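Local coordinates for kojibiose phosphorylase (Gut metagenome, PDB 6W0P), which is a phosphorylase of glycoside hydrolase family 65, whose helical catalytic domain is preceded in sequence by a beta-rich N-terminal domain and followed by a small C-terminal one, at residues W410-T415 with G472-D477; E478-V483 with E547-F552; P556-K561 with Y580-I585; K586-L591 with S622-I627; Q605-Y610 with S633-E638. One frame throughout, in Å; residues are numbered along the deposited sequence.

Overall arrangement
All five contacts lie in the central catalytic domain. Contacts 1 and 2 are close neighbours, their centres about 10 Å apart; contact 3 adjoins contact 2, with about 12 Å between centres, and Lys480 NZ of contact 2 lies 2.9 Å from both Tyr580 O and Thr582 O of contact 3. Asp477 joins contact 1 to contact 4: its N is 2.8 Å from Asp589 OD2 and its OD1 is 2.9 Å from Lys586 N. Residues 580-585 of contact 3 run straight into 586-591 of contact 4. Contacts 4 and 5, centres about 14 Å apart, share helix 624-634. Contact 5 is remote from contact 1, about 28 Å between centres. Contacts 1, 2 and 3 also touch the second subunit, whereas contacts 4 and 5 do not.

Contact 1 of 5, residues W410-T415 with G472-D477; sequences WQHAST and GVMGPD
Thr415 O receives the backbone N-H of Met474 at 2.9 Å (N-H...O 153°). The same oxygen lies 3.2 Å from Val473 CA in a CA-H...O contact. Met474 then runs back along the other segment: its CB meets Thr415 OG1 at 3.4 Å, and its far end reaches His412 and Gln411. SD approaches His412 CD2 to 3.4 Å, obliquely, 60° off the ring normal. A bend at the last torsion (chi3 -73°) carries CE to 3.4 Å from Gln411 O. Thr415 OG1 donates to that carbonyl at 2.6 Å. The hydroxyl thus takes the helical acceptor four residues back, while Thr415 N bonds instead to His412 O, at 3.2 Å. These bonds lie within helix 410-413 and the turn that follows in the catalytic domain, and the partner segment is held by a G1 beta bulge in which Gly472 and Val473 both face Val483. Further out, Gly472 N donates to Asn484 OD1, and Gly475 O accepts from Gln416 NE2. On the helix side, Trp410 stacks edge-to-face with Tyr576 of the second subunit, and Gln411 packs on Trp410 of that subunit.

Contact 2 of 5, residues E478-V483 with E547-F552; sequences EFKLMV and EQNDGF
Gln548 brings its amide past the Lys480 chain, NE2 lying 3.9 Å from Lys480 CG; the polar partner of NE2 is Asp477 OD2, and the lysine meets this amide with its methylene CG. Next comes Asn549, which does most of the touching. Its CG sits between the backbone N and the carbonyl carbon (chi1 62°), which brings the amide up to the other segment. OD1 lies 3.4 Å from Lys480 CG, the two side chains crossing at about a right angle, while CB packs on Val483 CG2 at 3.7 Å. At the other end of the amide ND2, beside Val483 CG1, donates to Asp550 O at 2.9 Å, in the plane of its own amide. A type II beta turn follows from Asn549 to Phe552, with Gly551 at positive phi, closed by Phe552 N to Asn549 O at 3.0 Å. Phe552 comes last, its CE2 4.0 Å from Lys480 CE in an oblique approach, with Gln548 CB over the rim of one face. Backbone bonds of Gln548 with Thr487 and of Asp550 with Asn484 tie this loop to the chain entering helix 487-504. No hydrogen bond joins the two segments. Lys480 gives its methylenes to Gln548, Asn549 and Phe552 and its NZ to the carbonyls of Phe479, Tyr580 and Thr582, three acceptors that would probably stabilise the ammonium despite its burial.

Contact 3 of 5, residues P556-K561 with Y580-I585; sequences PHVDIK and YRTDII
Asp583 uses both carboxylate oxygens to grip residues 557 and 558. His557 ND1 donates to OD2 at 2.7 Å in a nearly straight bond (170°), arriving on the syn lone pair. The acceptor lies close to the plane of the imidazole, yet ring and carboxylate planes stand 88° apart. Val558 N donates to OD1 at 3.0 Å, from above the carboxylate plane. Between the backbone N and the carbonyl carbon, Asp583 CG (chi1 71°) is directed across to residues 557 and 558. OD2 has two further partners: Arg616 NE in a salt bridge and Gln463 NE2 of the second subunit in a hydrogen bond. Each segment also satisfies donors of its own. Ile584 N reaches Thr582 OG1 at 3.1 Å in an ST turn, and Lys561 N reaches Asp559 OD1, also at 3.1 Å, in an Asx turn. Arg581 NE forms a salt bridge with Asp577, and its NH1 bonds to Gln460 of the second subunit. Beside the polar group runs an apolar strip: Val558 CB meets Ile584 CD1 at 3.7 Å, the CG2 methyls of Val558 and Thr582 touch, and Ile560 CD1 packs on Ile584 CG2. Two parts of one long loop between helices 522-534 and 590-596 are joined here, where the loop meets the second subunit. With arginine, histidine, amide and backbone donors all converging on it, the Asp583 carboxylate is probably ionised, binding loop and neighbouring subunit through one group.

Contact 4 of 5, residues K586-L591 with S622-I627; sequences KQPDVL and SLSPSI
Pro588 and Ile627 make the main apolar contact, Pro588 CG lying 3.7 Å from Ile627 CB with the two side chains crossing at a slant. Three residues earlier, Ser624 OG sits 3.6 Å from Pro588 CD, so the proline ring rests on residues three apart. Further van der Waals touches flank this pair. Ile627 CG2 comes within 4.0 Å of Leu591 O. At the other end Gln587 and Leu623 run side by side in the same direction, with Gln587 NE2 3.6 Å from Leu623 CD2. Polar groups look elsewhere: Ser624 OG is hydrogen-bonded with His619 ND1, and Lys586 NZ forms a salt bridge with Glu620 OE2. Asp589 holds the N-cap position of helix 590-596 without a capping bond from its side chain, although OD1 bonds to Asn486 ND2. The contact joins the start of helix 590-596 to helix 624-634 within the catalytic domain. No hydrogen bond crosses between the segments, so fit of shape carries the join, while Ser624 OG, Lys586 NZ and the Asp589 carboxylate are engaged by residues outside.

Contact 5 of 5, residues Q605-Y610 with S633-E638; sequences QLLANY and SKIGLE
Ile635 turns both branches of its side chain onto helix 603-613 through an uncommon torsion, CG1 lying between the backbone N and the carbonyl carbon (chi1 59°). It stands just where helix 624-634 ends in a Schellman motif: Gly636, at positive phi, donates its N-H to Ser633 O at 3.0 Å, and Leu637 N pairs with Ala632 O. This chain reversal sets Ile635 and Leu637 against the same face of the neighbouring helix. Ile635 CG2 packs on Leu606 CB at 3.6 Å. The other branch ends in CD1, which lies 3.8 Å from Tyr610 CG and 4.0 Å from Leu607 CD1, sitting obliquely to the tyrosine ring. Leu637 slides past Tyr610 in the opposite direction, its CD1 3.5 Å from Tyr610 CE2. Beyond the apolar patch, Tyr610 OH is hydrogen-bonded with Asp640 OD2, which ties the ring to helix 638-645, which follows Leu637. Lys634 adds only the foot of its chain, CG lying 4.0 Å from Leu606 CD1, while its carbonyl accepts from Gln603 NE2 near the start of helix 603-613. On the side of that helix turned to helix 590-596, Asn609 packs against Val590, Leu591 and Met594. Its ND2 donates to Gln605 O at 2.7 Å (N-H...O 173°), and its backbone N reaches that oxygen from the opposite face of the carbonyl plane.

Contact 1 of 5, residues W410-T415 with G472-D477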
# COMPACT_ATOMS: atom_id res chain seq x y z
N TRP A 410 -1.26 -5.15 3.57
CA TRP A 410 -0.83 -6.48 3.04
C TRP A 410 0.54 -6.87 3.62
O TRP A 410 0.72 -8.06 3.92
CB TRP A 410 -0.84 -6.50 1.51
CG TRP A 410 0.28 -5.72 0.90
CD1 TRP A 410 0.26 -4.43 0.48
CD2 TRP A 410 1.62 -6.20 0.68
NE1 TRP A 410 1.49 -4.06 0.03
CE2 TRP A 410 2.35 -5.12 0.16
CE3 TRP A 410 2.27 -7.42 0.88
CZ2 TRP A 410 3.69 -5.23 -0.21
CZ3 TRP A 410 3.60 -7.53 0.56
CH2 TRP A 410 4.30 -6.44 0.02
N GLN A 411 1.45 -5.89 3.78
CA GLN A 411 2.84 -6.03 4.27
C GLN A 411 2.88 -6.78 5.61
O GLN A 411 3.98 -7.22 5.95
CB GLN A 411 3.52 -4.69 4.59
CG GLN A 411 3.74 -3.77 3.41
CD GLN A 411 2.67 -2.70 3.32
OE1 GLN A 411 1.47 -2.98 3.40
NE2 GLN A 411 3.13 -1.46 3.11
N HIS A 412 1.80 -6.71 6.39
CA HIS A 412 1.66 -7.45 7.66
C HIS A 412 0.66 -8.58 7.45
O HIS A 412 1.02 -9.74 7.81
CB HIS A 412 1.27 -6.56 8.86
CG HIS A 412 2.25 -5.47 9.15
ND1 HIS A 412 1.90 -4.33 9.87
CD2 HIS A 412 3.50 -5.26 8.70
CE1 HIS A 412 2.91 -3.49 9.89
NE2 HIS A 412 3.90 -4.03 9.16
N ALA A 413 -0.53 -8.28 6.90
CA ALA A 413 -1.67 -9.24 6.85
C ALA A 413 -1.38 -10.42 5.93
O ALA A 413 -1.90 -11.49 6.22
CB ALA A 413 -2.98 -8.57 6.47
N SER A 414 -0.57 -10.24 4.89
CA SER A 414 -0.25 -11.31 3.90
C SER A 414 1.04 -12.04 4.29
O SER A 414 1.35 -13.10 3.69
CB SER A 414 -0.16 -10.79 2.50
OG SER A 414 -1.40 -10.21 2.10
N THR A 415 1.79 -11.52 5.27
CA THR A 415 3.20 -11.95 5.48
C THR A 415 3.47 -12.58 6.84
O THR A 415 4.48 -13.31 6.92
CB THR A 415 4.15 -10.77 5.25
OG1 THR A 415 3.84 -9.78 6.23
CG2 THR A 415 4.03 -10.23 3.85
N GLY A 472 8.38 -15.21 1.37
CA GLY A 472 7.66 -13.94 1.24
C GLY A 472 6.94 -13.63 2.53
O GLY A 472 5.72 -13.43 2.49
N VAL A 473 7.66 -13.68 3.64
CA VAL A 473 7.06 -13.58 5.00
C VAL A 473 7.69 -12.42 5.77
O VAL A 473 8.62 -11.74 5.26
CB VAL A 473 7.17 -14.91 5.76
CG1 VAL A 473 6.34 -15.99 5.07
CG2 VAL A 473 8.61 -15.37 5.97
N MET A 474 7.14 -12.22 6.96
CA MET A 474 7.62 -11.27 7.97
C MET A 474 7.44 -11.94 9.33
O MET A 474 6.31 -12.43 9.59
CB MET A 474 6.81 -9.97 7.90
CG MET A 474 7.09 -9.03 9.05
SD MET A 474 6.07 -7.53 9.05
CE MET A 474 6.78 -6.61 7.69
N GLY A 475 8.49 -11.94 10.15
CA GLY A 475 8.45 -12.45 11.53
C GLY A 475 7.93 -11.35 12.44
O GLY A 475 7.45 -10.32 11.97
N PRO A 476 8.01 -11.53 13.78
CA PRO A 476 7.66 -10.44 14.70
C PRO A 476 8.45 -9.14 14.44
O PRO A 476 7.88 -8.08 14.68
CB PRO A 476 7.96 -11.03 16.09
CG PRO A 476 7.89 -12.55 15.88
CD PRO A 476 8.38 -12.77 14.47
N ASP A 477 9.69 -9.22 13.95
CA ASP A 477 10.52 -8.05 13.58
C ASP A 477 9.93 -7.48 12.29
O ASP A 477 10.19 -8.03 11.21
CB ASP A 477 12.02 -8.35 13.38
CG ASP A 477 12.78 -7.19 12.75
OD1 ASP A 477 12.30 -6.06 12.92
OD2 ASP A 477 13.83 -7.42 12.06

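Contact 2 of 5, residues E478-V483 with E547-F552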
# COMPACT_ATOMS: atom_id res chain seq x y z
N GLU A 478 9.14 -6.43 12.40
CA GLU A 478 8.41 -5.87 11.24
C GLU A 478 9.35 -5.08 10.34
O GLU A 478 8.86 -4.58 9.32
CB GLU A 478 7.25 -5.00 11.73
CG GLU A 478 6.27 -5.79 12.57
CD GLU A 478 5.05 -5.01 12.99
OE1 GLU A 478 4.99 -3.82 12.69
OE2 GLU A 478 4.18 -5.61 13.56
N PHE A 479 10.63 -5.00 10.68
CA PHE A 479 11.63 -4.30 9.85
C PHE A 479 12.19 -5.24 8.79
O PHE A 479 13.07 -4.79 8.06
CB PHE A 479 12.69 -3.66 10.73
CG PHE A 479 12.18 -2.56 11.64
CD1 PHE A 479 10.93 -1.98 11.45
CD2 PHE A 479 13.00 -2.05 12.63
CE1 PHE A 479 10.48 -0.96 12.28
CE2 PHE A 479 12.57 -1.00 13.43
CZ PHE A 479 11.30 -0.47 13.27
N LYS A 480 11.67 -6.45 8.66
CA LYS A 480 12.10 -7.44 7.63
C LYS A 480 10.88 -7.96 6.86
O LYS A 480 10.10 -8.76 7.45
CB LYS A 480 12.91 -8.57 8.27
CG LYS A 480 14.36 -8.20 8.52
CD LYS A 480 15.15 -8.01 7.23
CE LYS A 480 16.32 -7.08 7.40
NZ LYS A 480 15.92 -5.79 8.02
N LEU A 481 10.77 -7.54 5.60
CA LEU A 481 9.57 -7.74 4.73
C LEU A 481 9.91 -8.58 3.49
O LEU A 481 10.86 -8.25 2.78
CB LEU A 481 9.04 -6.36 4.34
CG LEU A 481 7.98 -6.33 3.24
CD1 LEU A 481 6.78 -7.19 3.60
CD2 LEU A 481 7.56 -4.91 2.92
N MET A 482 9.12 -9.62 3.23
CA MET A 482 9.23 -10.50 2.03
C MET A 482 10.60 -11.17 2.09
O MET A 482 11.32 -11.26 1.06
CB MET A 482 9.09 -9.73 0.71
CG MET A 482 7.71 -9.10 0.48
SD MET A 482 6.36 -10.27 0.34
CE MET A 482 7.00 -11.40 -0.90
N VAL A 483 10.97 -11.60 3.30
CA VAL A 483 12.19 -12.42 3.48
C VAL A 483 11.80 -13.89 3.39
O VAL A 483 10.61 -14.20 3.47
CB VAL A 483 12.90 -12.09 4.81
CG1 VAL A 483 13.40 -10.66 4.79
CG2 VAL A 483 12.05 -12.38 6.03
N GLU A 547 20.10 -17.42 12.58
CA GLU A 547 20.07 -16.26 11.66
C GLU A 547 18.60 -15.89 11.49
O GLU A 547 17.84 -16.79 11.23
CB GLU A 547 20.76 -16.55 10.32
CG GLU A 547 20.91 -15.29 9.46
CD GLU A 547 21.64 -15.45 8.13
OE1 GLU A 547 21.73 -16.60 7.64
OE2 GLU A 547 22.06 -14.44 7.57
N GLN A 548 18.24 -14.63 11.70
CA GLN A 548 16.82 -14.19 11.80
C GLN A 548 16.09 -14.54 10.51
O GLN A 548 14.91 -14.94 10.59
CB GLN A 548 16.72 -12.68 12.07
CG GLN A 548 15.31 -12.28 12.41
CD GLN A 548 15.24 -10.82 12.76
OE1 GLN A 548 15.80 -10.38 13.76
NE2 GLN A 548 14.52 -10.07 11.93
N ASN A 549 16.74 -14.33 9.37
CA ASN A 549 16.21 -14.74 8.05
C ASN A 549 17.39 -14.93 7.09
O ASN A 549 18.52 -14.51 7.44
CB ASN A 549 15.14 -13.76 7.54
CG ASN A 549 15.67 -12.36 7.31
OD1 ASN A 549 15.28 -11.44 8.03
ND2 ASN A 549 16.51 -12.20 6.30
N ASP A 550 17.14 -15.56 5.94
CA ASP A 550 18.18 -15.77 4.90
C ASP A 550 18.73 -14.39 4.52
O ASP A 550 17.90 -13.52 4.18
CB ASP A 550 17.61 -16.48 3.67
CG ASP A 550 18.63 -17.23 2.80
OD1 ASP A 550 19.72 -17.59 3.31
OD2 ASP A 550 18.28 -17.53 1.63
N GLY A 551 20.04 -14.22 4.61
CA GLY A 551 20.74 -12.98 4.20
C GLY A 551 20.73 -11.93 5.30
O GLY A 551 21.25 -10.80 5.04
N PHE A 552 20.18 -12.23 6.49
CA PHE A 552 20.14 -11.25 7.60
C PHE A 552 21.55 -10.82 8.02
O PHE A 552 21.76 -9.61 8.14
CB PHE A 552 19.40 -11.73 8.85
CG PHE A 552 19.22 -10.60 9.82
CD1 PHE A 552 20.21 -10.28 10.74
CD2 PHE A 552 18.10 -9.78 9.75
CE1 PHE A 552 20.06 -9.20 11.60
CE2 PHE A 552 17.95 -8.71 10.61
CZ PHE A 552 18.94 -8.42 11.53

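Contact 3 of 5, residues P556-K561 with Y580-I585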
# COMPACT_ATOMS: atom_id res chain seq x y z
N PRO A 556 23.55 -4.49 5.34
CA PRO A 556 24.24 -3.29 5.79
C PRO A 556 24.05 -3.08 7.29
O PRO A 556 22.93 -3.23 7.79
CB PRO A 556 23.58 -2.17 4.96
CG PRO A 556 23.15 -2.87 3.71
CD PRO A 556 22.72 -4.25 4.17
N HIS A 557 25.15 -2.77 7.97
CA HIS A 557 25.18 -2.54 9.44
C HIS A 557 24.85 -1.08 9.72
O HIS A 557 25.51 -0.22 9.14
CB HIS A 557 26.55 -2.91 10.04
CG HIS A 557 26.55 -2.70 11.52
ND1 HIS A 557 25.68 -3.40 12.36
CD2 HIS A 557 27.25 -1.85 12.30
CE1 HIS A 557 25.88 -2.98 13.61
NE2 HIS A 557 26.84 -2.04 13.59
N VAL A 558 23.84 -0.83 10.56
CA VAL A 558 23.65 0.51 11.20
C VAL A 558 23.71 0.31 12.72
O VAL A 558 22.95 -0.53 13.26
CB VAL A 558 22.35 1.23 10.79
CG1 VAL A 558 22.25 2.58 11.51
CG2 VAL A 558 22.23 1.45 9.29
N ASP A 559 24.59 1.07 13.35
CA ASP A 559 24.72 1.13 14.83
C ASP A 559 23.58 2.03 15.33
O ASP A 559 23.57 3.23 15.01
CB ASP A 559 26.12 1.58 15.24
CG ASP A 559 26.36 1.65 16.74
OD1 ASP A 559 25.41 1.41 17.53
OD2 ASP A 559 27.52 1.93 17.12
N ILE A 560 22.64 1.45 16.05
CA ILE A 560 21.46 2.17 16.59
C ILE A 560 21.90 3.40 17.41
O ILE A 560 21.12 4.37 17.46
CB ILE A 560 20.59 1.20 17.40
CG1 ILE A 560 19.86 0.24 16.46
CG2 ILE A 560 19.62 1.96 18.29
CD1 ILE A 560 19.09 -0.84 17.16
N LYS A 561 23.09 3.37 18.02
CA LYS A 561 23.63 4.47 18.86
C LYS A 561 23.88 5.73 18.02
O LYS A 561 23.97 6.80 18.62
CB LYS A 561 24.89 4.02 19.60
CG LYS A 561 24.65 2.92 20.64
CD LYS A 561 25.85 2.62 21.55
CE LYS A 561 26.93 1.77 20.89
NZ LYS A 561 28.00 2.60 20.29
N TYR A 580 13.91 -1.15 6.19
CA TYR A 580 13.89 -2.59 5.82
C TYR A 580 15.27 -3.08 5.39
O TYR A 580 15.54 -4.30 5.52
CB TYR A 580 12.88 -2.86 4.70
CG TYR A 580 11.45 -2.68 5.12
CD1 TYR A 580 10.87 -3.55 6.02
CD2 TYR A 580 10.66 -1.70 4.57
CE1 TYR A 580 9.54 -3.43 6.39
CE2 TYR A 580 9.33 -1.56 4.92
CZ TYR A 580 8.77 -2.42 5.84
OH TYR A 580 7.47 -2.26 6.23
N ARG A 581 16.14 -2.18 4.92
CA ARG A 581 17.39 -2.61 4.22
C ARG A 581 18.60 -2.36 5.13
O ARG A 581 19.68 -2.05 4.58
CB ARG A 581 17.48 -1.96 2.84
CG ARG A 581 17.36 -0.45 2.81
CD ARG A 581 17.32 0.06 1.38
NE ARG A 581 17.09 1.50 1.34
CZ ARG A 581 18.03 2.45 1.46
NH1 ARG A 581 19.31 2.13 1.63
NH2 ARG A 581 17.67 3.73 1.42
N THR A 582 18.42 -2.52 6.44
CA THR A 582 19.49 -2.44 7.48
C THR A 582 19.42 -3.71 8.34
O THR A 582 18.63 -4.61 8.02
CB THR A 582 19.36 -1.20 8.38
OG1 THR A 582 18.26 -1.38 9.28
CG2 THR A 582 19.16 0.09 7.61
N ASP A 583 20.21 -3.74 9.42
CA ASP A 583 20.21 -4.84 10.42
C ASP A 583 19.64 -4.30 11.73
O ASP A 583 19.99 -4.82 12.80
CB ASP A 583 21.61 -5.43 10.51
CG ASP A 583 22.63 -4.53 11.18
OD1 ASP A 583 22.35 -3.32 11.33
OD2 ASP A 583 23.68 -5.07 11.54
N ILE A 584 18.82 -3.26 11.65
CA ILE A 584 18.07 -2.69 12.81
C ILE A 584 16.79 -3.51 12.93
O ILE A 584 16.08 -3.65 11.91
CB ILE A 584 17.77 -1.20 12.59
CG1 ILE A 584 19.03 -0.36 12.40
CG2 ILE A 584 16.91 -0.67 13.71
CD1 ILE A 584 18.77 0.96 11.73
N ILE A 585 16.49 -3.97 14.14
CA ILE A 585 15.37 -4.89 14.47
C ILE A 585 14.37 -4.14 15.35
O ILE A 585 14.79 -3.37 16.27
CB ILE A 585 15.92 -6.15 15.14
CG1 ILE A 585 16.75 -6.99 14.16
CG2 ILE A 585 14.83 -6.99 15.77
CD1 ILE A 585 17.78 -7.84 14.85

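Contact 4 of 5, residues K586-L591 with S622-I627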
# COMPACT_ATOMS: atom_id res chain seq x y z
N LYS A 586 13.08 -4.33 15.07
CA LYS A 586 12.02 -3.63 15.81
C LYS A 586 11.86 -4.26 17.19
O LYS A 586 11.75 -3.54 18.17
CB LYS A 586 10.72 -3.68 15.01
CG LYS A 586 9.54 -2.95 15.63
CD LYS A 586 8.31 -3.16 14.78
CE LYS A 586 7.03 -2.68 15.40
NZ LYS A 586 7.04 -1.20 15.37
N GLN A 587 11.83 -5.59 17.27
CA GLN A 587 11.39 -6.28 18.49
C GLN A 587 11.90 -7.71 18.43
O GLN A 587 12.40 -8.15 17.41
CB GLN A 587 9.87 -6.19 18.60
CG GLN A 587 9.12 -6.97 17.50
CD GLN A 587 7.64 -6.62 17.46
OE1 GLN A 587 7.24 -5.65 16.84
NE2 GLN A 587 6.81 -7.44 18.10
N PRO A 588 11.80 -8.46 19.53
CA PRO A 588 12.27 -9.84 19.54
C PRO A 588 11.72 -10.66 18.37
O PRO A 588 10.51 -10.69 18.16
CB PRO A 588 11.77 -10.36 20.89
CG PRO A 588 11.74 -9.12 21.75
CD PRO A 588 11.26 -8.02 20.82
N ASP A 589 12.61 -11.32 17.64
CA ASP A 589 12.25 -12.26 16.56
C ASP A 589 12.87 -13.61 16.94
O ASP A 589 12.15 -14.45 17.51
CB ASP A 589 12.64 -11.64 15.21
CG ASP A 589 11.95 -12.25 14.02
OD1 ASP A 589 12.08 -13.49 13.87
OD2 ASP A 589 11.28 -11.48 13.25
N VAL A 590 14.19 -13.77 16.76
CA VAL A 590 14.92 -14.97 17.28
C VAL A 590 14.68 -15.06 18.79
O VAL A 590 14.38 -16.17 19.30
CB VAL A 590 16.42 -14.89 16.95
CG1 VAL A 590 17.22 -15.91 17.76
CG2 VAL A 590 16.66 -15.05 15.47
N LEU A 591 14.84 -13.95 19.51
CA LEU A 591 14.77 -13.91 21.00
C LEU A 591 13.34 -14.18 21.46
O LEU A 591 13.15 -14.64 22.61
CB LEU A 591 15.30 -12.56 21.51
CG LEU A 591 16.80 -12.34 21.38
CD1 LEU A 591 17.24 -11.18 22.28
CD2 LEU A 591 17.60 -13.60 21.71
N SER A 622 6.14 -2.03 22.68
CA SER A 622 5.98 -2.19 24.14
C SER A 622 6.33 -3.63 24.51
O SER A 622 6.45 -3.92 25.69
CB SER A 622 4.59 -1.77 24.58
OG SER A 622 3.57 -2.37 23.79
N LEU A 623 6.53 -4.48 23.50
CA LEU A 623 6.75 -5.94 23.60
C LEU A 623 8.23 -6.25 23.93
O LEU A 623 8.50 -7.29 24.55
CB LEU A 623 6.34 -6.54 22.25
CG LEU A 623 4.84 -6.73 22.03
CD1 LEU A 623 4.12 -5.40 21.77
CD2 LEU A 623 4.59 -7.69 20.87
N SER A 624 9.15 -5.35 23.56
CA SER A 624 10.60 -5.65 23.46
C SER A 624 11.29 -5.59 24.82
O SER A 624 12.01 -6.51 25.15
CB SER A 624 11.26 -4.77 22.45
OG SER A 624 12.63 -5.07 22.37
N PRO A 625 11.17 -4.51 25.62
CA PRO A 625 11.95 -4.39 26.85
C PRO A 625 11.83 -5.55 27.84
O PRO A 625 12.84 -5.94 28.41
CB PRO A 625 11.41 -3.09 27.48
CG PRO A 625 10.95 -2.27 26.29
CD PRO A 625 10.35 -3.31 25.37
N SER A 626 10.62 -6.07 28.03
CA SER A 626 10.33 -7.16 29.01
C SER A 626 10.99 -8.48 28.56
O SER A 626 11.45 -9.24 29.43
CB SER A 626 8.82 -7.30 29.24
OG SER A 626 8.14 -7.77 28.08
N ILE A 627 11.00 -8.78 27.27
CA ILE A 627 11.56 -10.06 26.75
C ILE A 627 13.07 -10.02 26.97
O ILE A 627 13.63 -11.01 27.46
CB ILE A 627 11.22 -10.23 25.26
CG1 ILE A 627 9.71 -10.31 25.05
CG2 ILE A 627 11.92 -11.44 24.71
CD1 ILE A 627 9.07 -11.38 25.86

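Contact 5 of 5, residues Q605-Y610 with S633-E638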
# COMPACT_ATOMS: atom_id res chain seq x y z
N GLN A 605 23.65 -20.60 24.47
CA GLN A 605 22.79 -20.32 23.28
C GLN A 605 22.08 -18.97 23.44
O GLN A 605 22.12 -18.16 22.48
CB GLN A 605 21.80 -21.46 23.06
CG GLN A 605 22.49 -22.68 22.45
CD GLN A 605 21.53 -23.84 22.36
OE1 GLN A 605 20.82 -24.14 23.31
NE2 GLN A 605 21.47 -24.44 21.18
N LEU A 606 21.46 -18.76 24.59
CA LEU A 606 20.78 -17.48 24.93
C LEU A 606 21.79 -16.33 24.90
O LEU A 606 21.44 -15.26 24.36
CB LEU A 606 20.12 -17.62 26.30
CG LEU A 606 18.96 -18.60 26.37
CD1 LEU A 606 18.73 -19.04 27.80
CD2 LEU A 606 17.69 -17.95 25.81
N LEU A 607 22.98 -16.52 25.46
CA LEU A 607 23.96 -15.39 25.54
C LEU A 607 24.46 -15.08 24.13
O LEU A 607 24.54 -13.89 23.78
CB LEU A 607 25.07 -15.71 26.55
CG LEU A 607 26.22 -14.69 26.69
CD1 LEU A 607 25.80 -13.45 27.45
CD2 LEU A 607 27.42 -15.32 27.42
N ALA A 608 24.74 -16.08 23.30
CA ALA A 608 25.24 -15.84 21.93
C ALA A 608 24.18 -15.04 21.17
O ALA A 608 24.52 -14.00 20.60
CB ALA A 608 25.56 -17.14 21.24
N ASN A 609 22.92 -15.47 21.21
CA ASN A 609 21.83 -14.82 20.43
C ASN A 609 21.49 -13.47 21.06
O ASN A 609 21.23 -12.53 20.30
CB ASN A 609 20.63 -15.74 20.26
CG ASN A 609 20.97 -16.90 19.34
OD1 ASN A 609 20.75 -16.76 18.15
ND2 ASN A 609 21.51 -18.00 19.87
N TYR A 610 21.51 -13.37 22.38
CA TYR A 610 21.25 -12.10 23.08
C TYR A 610 22.31 -11.08 22.64
O TYR A 610 21.94 -9.91 22.36
CB TYR A 610 21.24 -12.30 24.60
CG TYR A 610 20.97 -11.04 25.38
CD1 TYR A 610 19.68 -10.65 25.72
CD2 TYR A 610 22.02 -10.23 25.78
CE1 TYR A 610 19.45 -9.49 26.44
CE2 TYR A 610 21.80 -9.07 26.50
CZ TYR A 610 20.51 -8.68 26.80
OH TYR A 610 20.35 -7.54 27.53
N SER A 633 18.08 -11.57 32.66
CA SER A 633 18.03 -12.20 34.01
C SER A 633 18.50 -13.66 33.92
O SER A 633 19.37 -14.05 34.68
CB SER A 633 16.65 -12.12 34.63
OG SER A 633 16.43 -10.86 35.24
N LYS A 634 17.93 -14.43 32.99
CA LYS A 634 18.19 -15.88 32.78
C LYS A 634 19.68 -16.12 32.57
O LYS A 634 20.16 -17.19 33.02
CB LYS A 634 17.38 -16.38 31.58
CG LYS A 634 17.35 -17.88 31.36
CD LYS A 634 16.55 -18.65 32.37
CE LYS A 634 15.06 -18.32 32.36
NZ LYS A 634 14.34 -18.92 33.52
N ILE A 635 20.41 -15.19 31.94
CA ILE A 635 21.86 -15.39 31.62
C ILE A 635 22.77 -14.57 32.57
O ILE A 635 23.97 -14.47 32.27
CB ILE A 635 22.14 -15.10 30.13
CG1 ILE A 635 21.77 -13.68 29.71
CG2 ILE A 635 21.46 -16.13 29.25
CD1 ILE A 635 21.83 -13.46 28.23
N GLY A 636 22.25 -14.07 33.69
CA GLY A 636 23.07 -13.43 34.75
C GLY A 636 23.48 -12.00 34.43
O GLY A 636 24.35 -11.49 35.15
N LEU A 637 22.85 -11.33 33.44
CA LEU A 637 23.14 -9.91 33.10
C LEU A 637 22.19 -8.99 33.88
O LEU A 637 21.21 -8.43 33.30
CB LEU A 637 22.99 -9.70 31.59
CG LEU A 637 23.95 -10.46 30.69
CD1 LEU A 637 23.71 -10.09 29.25
CD2 LEU A 637 25.39 -10.16 31.08
N GLU A 638 22.50 -8.80 35.16
CA GLU A 638 21.63 -8.14 36.16
C GLU A 638 21.43 -6.67 35.80
O GLU A 638 20.31 -6.14 36.02
CB GLU A 638 22.23 -8.27 37.55
CG GLU A 638 22.31 -9.70 38.07
CD GLU A 638 22.85 -9.74 39.49
OE1 GLU A 638 24.05 -10.08 39.66
OE2 GLU A 638 22.07 -9.40 40.43